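DUF357 domain-containing protein (Archaeoglobus fulgidus DSM 4304, PDB 2OO2) is of unknown function but folds as a small three-helix protein of the DUF357 family that pairs with a second copy of itself. Local coordinates at residues W14-I18 against V58-W62; Y38-S42 against A54-V58. All blocks are in the same frame, centred on the assembly; numbering follows the deposited sequence.

Interaction 1: residues W14-I18 against V58-W62; sequences WLERI and VVWAW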
loop_
_atom_site.group_PDB
_atom_site.type_symbol
_atom_site.label_atom_id
_atom_site.label_comp_id
_atom_site.label_asym_id
_atom_site.label_seq_id
_atom_site.Cartn_x
_atom_site.Cartn_y
_atom_site.Cartn_z
ATOM N N TRP A 14 1.095 -10.818 6.820
ATOM C CA TRP A 14 0.495 -10.417 5.505
ATOM C C TRP A 14 1.268 -11.020 4.352
ATOM O O TRP A 14 0.736 -11.233 3.178
ATOM C CB TRP A 14 0.485 -8.927 5.516
ATOM C CG TRP A 14 -0.660 -8.394 6.302
ATOM C CD1 TRP A 14 -0.609 -7.587 7.398
ATOM C CD2 TRP A 14 -2.044 -8.617 6.036
ATOM N NE1 TRP A 14 -1.867 -7.311 7.856
ATOM C CE2 TRP A 14 -2.773 -7.911 6.997
ATOM C CE3 TRP A 14 -2.746 -9.361 5.037
ATOM C CZ2 TRP A 14 -4.166 -7.945 7.044
ATOM C CZ3 TRP A 14 -4.125 -9.385 5.078
ATOM C CH2 TRP A 14 -4.832 -8.682 6.052
ATOM N N LEU A 15 2.536 -11.257 4.587
ATOM C CA LEU A 15 3.377 -11.914 3.641
ATOM C C LEU A 15 3.069 -13.393 3.547
ATOM O O LEU A 15 2.946 -13.915 2.463
ATOM C CB LEU A 15 4.848 -11.654 3.919
ATOM C CG LEU A 15 5.971 -12.020 3.003
ATOM C CD1 LEU A 15 5.920 -11.372 1.630
ATOM C CD2 LEU A 15 7.234 -11.509 3.704
ATOM N N GLU A 16 2.903 -14.089 4.668
ATOM C CA GLU A 16 2.507 -15.484 4.574
ATOM C C GLU A 16 1.095 -15.624 3.911
ATOM O O GLU A 16 0.871 -16.558 3.172
ATOM C CB GLU A 16 2.503 -16.114 5.920
ATOM C CG GLU A 16 3.866 -16.043 6.568
ATOM C CD GLU A 16 3.816 -16.476 8.064
ATOM O OE1 GLU A 16 2.703 -16.616 8.664
ATOM O OE2 GLU A 16 4.923 -16.671 8.619
ATOM N N ARG A 17 0.208 -14.674 4.130
ATOM C CA ARG A 17 -1.141 -14.739 3.572
ATOM C C ARG A 17 -1.026 -14.557 2.049
ATOM O O ARG A 17 -1.647 -15.325 1.309
ATOM C CB ARG A 17 -2.067 -13.684 4.210
ATOM C CG ARG A 17 -2.561 -14.083 5.662
ATOM C CD ARG A 17 -3.160 -12.903 6.331
ATOM N NE ARG A 17 -3.586 -13.239 7.705
ATOM C CZ ARG A 17 -4.211 -12.361 8.491
ATOM N NH1 ARG A 17 -4.462 -11.128 8.059
ATOM N NH2 ARG A 17 -4.552 -12.706 9.717
ATOM N N ILE A 18 -0.223 -13.594 1.584
ATOM C CA ILE A 18 -0.236 -13.260 0.124
ATOM C C ILE A 18 0.491 -14.321 -0.718
ATOM O O ILE A 18 0.145 -14.606 -1.894
ATOM C CB ILE A 18 0.297 -11.822 -0.107
ATOM C CG1 ILE A 18 -0.201 -11.307 -1.455
ATOM C CG2 ILE A 18 1.861 -11.687 0.065
ATOM C CD1 ILE A 18 0.143 -9.789 -1.711
ATOM N N VAL A 58 4.923 -5.231 1.191
ATOM C CA VAL A 58 3.787 -6.144 1.413
ATOM C C VAL A 58 2.410 -5.430 1.166
ATOM O O VAL A 58 1.495 -5.992 0.435
ATOM C CB VAL A 58 3.856 -6.998 2.718
ATOM C CG1 VAL A 58 3.268 -6.262 3.897
ATOM C CG2 VAL A 58 3.060 -8.340 2.471
ATOM N N VAL A 59 2.332 -4.149 1.565
ATOM C CA VAL A 59 1.094 -3.364 1.439
ATOM C C VAL A 59 0.967 -3.111 -0.058
ATOM O O VAL A 59 -0.167 -3.319 -0.570
ATOM C CB VAL A 59 1.174 -2.064 2.092
ATOM C CG1 VAL A 59 -0.064 -1.313 1.968
ATOM C CG2 VAL A 59 1.299 -2.343 3.675
ATOM N N TRP A 60 2.036 -2.641 -0.718
ATOM C CA TRP A 60 1.914 -2.459 -2.236
ATOM C C TRP A 60 1.505 -3.760 -2.870
ATOM O O TRP A 60 0.647 -3.723 -3.858
ATOM C CB TRP A 60 3.224 -1.943 -2.877
ATOM C CG TRP A 60 3.328 -0.427 -2.814
ATOM C CD1 TRP A 60 4.009 0.325 -1.859
ATOM C CD2 TRP A 60 2.679 0.514 -3.653
ATOM N NE1 TRP A 60 3.938 1.642 -2.111
ATOM C CE2 TRP A 60 3.075 1.809 -3.212
ATOM C CE3 TRP A 60 1.788 0.389 -4.756
ATOM C CZ2 TRP A 60 2.599 2.970 -3.765
ATOM C CZ3 TRP A 60 1.365 1.556 -5.358
ATOM C CH2 TRP A 60 1.748 2.837 -4.885
ATOM N N ALA A 61 2.144 -4.883 -2.494
ATOM C CA ALA A 61 1.718 -6.196 -3.112
ATOM C C ALA A 61 0.199 -6.465 -2.950
ATOM O O ALA A 61 -0.543 -6.755 -3.981
ATOM C CB ALA A 61 2.564 -7.382 -2.607
ATOM N N TRP A 62 -0.298 -6.277 -1.726
ATOM C CA TRP A 62 -1.729 -6.415 -1.472
ATOM C C TRP A 62 -2.638 -5.429 -2.236
ATOM O O TRP A 62 -3.747 -5.828 -2.688
ATOM C CB TRP A 62 -1.987 -6.357 0.034
ATOM C CG TRP A 62 -1.847 -7.697 0.651
ATOM C CD1 TRP A 62 -0.819 -8.131 1.523
ATOM C CD2 TRP A 62 -2.750 -8.810 0.530
ATOM N NE1 TRP A 62 -1.056 -9.411 1.880
ATOM C CE2 TRP A 62 -2.235 -9.859 1.327
ATOM C CE3 TRP A 62 -3.964 -9.022 -0.180
ATOM C CZ2 TRP A 62 -2.862 -11.113 1.420
ATOM C CZ3 TRP A 62 -4.577 -10.243 -0.067
ATOM C CH2 TRP A 62 -4.026 -11.283 0.700
#
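The indole of Trp62 lies wedged between Trp14 and Ile18, and each of its faces has a partner. From one side comes the methyl end of Ile18: CD1 of Ile18 stands 3.6 Å from the centroid of the five-membered ring of Trp62, almost on the ring normal, a CH-pi contact. Over the opposite face Trp14 presents the edge of its six-membered ring, CE3 of Trp14 lying 3.8 Å from CE2 of Trp62, in an edge-to-face pair with the planes at 79°. Tryptophan suits the place because, besides two broad faces, it brings an N-H: NE1 of Trp62 donates to the backbone O of Trp14 at 2.9 Å and nearly straight (166°), with the acceptor close to the indole plane. That oxygen already takes the helical bond from Ile18 N, and the two donors reach it from opposite faces of its carbonyl plane, so the indole is gripped without breaking the helix.

Helices 3-21 and 51-70 run in the same sense here, their local axes 33° apart, as the first and third helices of an up-down-up three-helix bundle do. The 10.2 Å between these axes leaves room for the large ring. Beside the ring the partners on helix 51-70 are smaller: Ala61 CB meets Ile18 CD1 at 3.5 Å, and CG2 of Val58 comes within 3.6 Å of the backbone N of Leu15. CG1 of Ile18 is turned anti to the backbone nitrogen and the chain goes on extended to CD1, which reaches the indole and Ala61.

Farther out, the Trp14 ring has NH1 of Arg17 over one face, while its own NE1 is hydrogen-bonded to Glu10. Trp60 of the second subunit packs on Trp62.

Interaction 2: residues Y38-S42 against A54-V58; sequences YISDS and AFECV
Ser42 and Ala54 meet where helices 29-47 and 51-70 come very close, their CA atoms 4.3 Å apart, and the one hydrogen bond of the contact joins them. OG of Ser42 donates to the backbone O of Ala54 at 3.0 Å; the C=O and the line to the hydroxyl make an angle of 137°, and the donor stands somewhat out of the carbonyl plane. The hydroxyl reaches this oxygen because it is turned anti to the serine's own backbone nitrogen (chi1 175°). In a buried position serine is apt: it is small enough to let the backbones approach, and its polar atom finds a mate on the other helix. A valine in place of Ser42 would probably leave the backbone O of Ala54 without this donor and press branched methyls against the facing helix.

The remaining contacts are apolar or simple packing. Cys57 points at the other helix, and its CB fits against the backbone of helix 29-47, 3.5 Å from the N of Ser42. Its sulfur, anti to the carbonyl carbon, lies alongside CB of Asp41 at 3.7 Å. CB of Tyr38 rests on the carbonyl O of Cys57 at 3.3 Å, while CD1 of its ring lies 4.1 Å from CB of Cys57. The ring continues beyond this contact to meet those of Trp60 and Trp64. On the flank toward helix 3-21, where Ser42 touches Thr11 and Leu15, CB of Val58 adds an apolar neighbour for OG of Ser42. Methyl-sized Ala54 brings its CB to 3.5 Å from the backbone O of Ser42.

Small residues at the interface go with the short axis separation, 7.9 Å, and the two segments run nearly antiparallel at 162°. This is the close packing of a helical hairpin, here formed by the second and third helices of the three-helix bundle.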
loop_
_atom_site.group_PDB
_atom_site.type_symbol
_atom_site.label_atom_id
_atom_site.label_comp_id
_atom_site.label_asym_id
_atom_site.label_seq_id
_atom_site.Cartn_x
_atom_site.Cartn_y
_atom_site.Cartn_z
ATOM N N TYR A 38 6.704 -7.051 -5.810
ATOM C CA TYR A 38 6.749 -6.522 -4.340
ATOM C C TYR A 38 6.775 -7.616 -3.359
ATOM O O TYR A 38 7.492 -7.465 -2.196
ATOM C CB TYR A 38 5.496 -5.663 -4.075
ATOM C CG TYR A 38 5.502 -4.307 -4.718
ATOM C CD1 TYR A 38 6.262 -3.297 -4.243
ATOM C CD2 TYR A 38 4.666 -4.009 -5.840
ATOM C CE1 TYR A 38 6.268 -2.050 -4.741
ATOM C CE2 TYR A 38 4.646 -2.693 -6.385
ATOM C CZ TYR A 38 5.445 -1.723 -5.859
ATOM O OH TYR A 38 5.518 -0.391 -6.329
ATOM N N ILE A 39 6.130 -8.740 -3.593
ATOM C CA ILE A 39 6.378 -9.970 -2.710
ATOM C C ILE A 39 7.864 -10.306 -2.563
ATOM O O ILE A 39 8.383 -10.411 -1.381
ATOM C CB ILE A 39 5.602 -11.277 -3.064
ATOM C CG1 ILE A 39 4.114 -11.157 -2.722
ATOM C CG2 ILE A 39 6.178 -12.565 -2.297
ATOM C CD1 ILE A 39 3.233 -12.038 -3.759
ATOM N N SER A 40 8.562 -10.447 -3.712
ATOM C CA SER A 40 10.045 -10.691 -3.685
ATOM C C SER A 40 10.779 -9.630 -2.834
ATOM O O SER A 40 11.622 -9.967 -1.909
ATOM C CB SER A 40 10.656 -10.701 -5.087
ATOM O OG SER A 40 12.039 -11.057 -5.030
ATOM N N ASP A 41 10.489 -8.350 -3.131
ATOM C CA ASP A 41 11.095 -7.215 -2.434
ATOM C C ASP A 41 10.733 -7.259 -0.947
ATOM O O ASP A 41 11.685 -7.142 -0.036
ATOM C CB ASP A 41 10.580 -5.909 -3.071
ATOM C CG ASP A 41 11.427 -5.425 -4.236
ATOM O OD1 ASP A 41 12.290 -6.136 -4.795
ATOM O OD2 ASP A 41 11.235 -4.225 -4.526
ATOM N N SER A 42 9.434 -7.423 -0.591
ATOM C CA SER A 42 9.142 -7.522 0.916
ATOM C C SER A 42 9.977 -8.594 1.616
ATOM O O SER A 42 10.579 -8.340 2.782
ATOM C CB SER A 42 7.640 -7.790 1.055
ATOM O OG SER A 42 7.214 -8.021 2.385
ATOM N N ALA A 54 10.247 -3.403 4.185
ATOM C CA ALA A 54 9.600 -4.706 4.091
ATOM C C ALA A 54 8.090 -4.572 4.190
ATOM O O ALA A 54 7.384 -5.201 3.414
ATOM C CB ALA A 54 10.064 -5.706 5.093
ATOM N N PHE A 55 7.601 -3.833 5.190
ATOM C CA PHE A 55 6.170 -3.635 5.336
ATOM C C PHE A 55 5.583 -2.854 4.156
ATOM O O PHE A 55 4.495 -3.240 3.570
ATOM C CB PHE A 55 5.846 -2.927 6.614
ATOM C CG PHE A 55 4.386 -2.753 6.908
ATOM C CD1 PHE A 55 3.540 -3.823 7.172
ATOM C CD2 PHE A 55 3.889 -1.418 6.977
ATOM C CE1 PHE A 55 2.208 -3.593 7.522
ATOM C CE2 PHE A 55 2.526 -1.184 7.419
ATOM C CZ PHE A 55 1.711 -2.302 7.651
ATOM N N GLU A 56 6.276 -1.794 3.745
ATOM C CA GLU A 56 5.848 -0.954 2.643
ATOM C C GLU A 56 5.619 -1.862 1.422
ATOM O O GLU A 56 4.560 -1.717 0.681
ATOM C CB GLU A 56 6.957 0.030 2.350
ATOM C CG GLU A 56 6.545 1.143 1.361
ATOM C CD GLU A 56 7.682 2.063 0.942
ATOM O OE1 GLU A 56 8.849 1.678 0.850
ATOM O OE2 GLU A 56 7.390 3.209 0.683
ATOM N N CYS A 57 6.546 -2.775 1.136
ATOM C CA CYS A 57 6.361 -3.665 -0.128
ATOM C C CYS A 57 5.198 -4.634 0.017
ATOM O O CYS A 57 4.392 -4.839 -1.055
ATOM C CB CYS A 57 7.694 -4.359 -0.558
ATOM S SG CYS A 57 8.968 -3.273 -1.039
ATOM N N VAL A 58 4.923 -5.231 1.191
ATOM C CA VAL A 58 3.787 -6.144 1.413
ATOM C C VAL A 58 2.410 -5.430 1.166
ATOM O O VAL A 58 1.495 -5.992 0.435
ATOM C CB VAL A 58 3.856 -6.998 2.718
ATOM C CG1 VAL A 58 3.268 -6.262 3.897
ATOM C CG2 VAL A 58 3.060 -8.340 2.471
#

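In the fold
Interactions 1 and 2 share Val58 on helix 51-70, which serves helix 3-21 in one and helix 29-47 in the other; their centres lie about 7 Å apart. They also touch directly, closing the core between all three helices: CG2 of Ile18 lies 3.6 Å from CG1 of Ile39, and CD1 of Leu15 lies 3.7 Å from OG of Ser42. Ala61 CB, next to Ile18 in interaction 1, is 3.7 Å from CB of Tyr38 in interaction 2. Helix 51-70 also faces the second subunit, where Val59 and Trp60 of interaction 1 and Phe55 and Glu56 of interaction 2 pack on that copy of the protein.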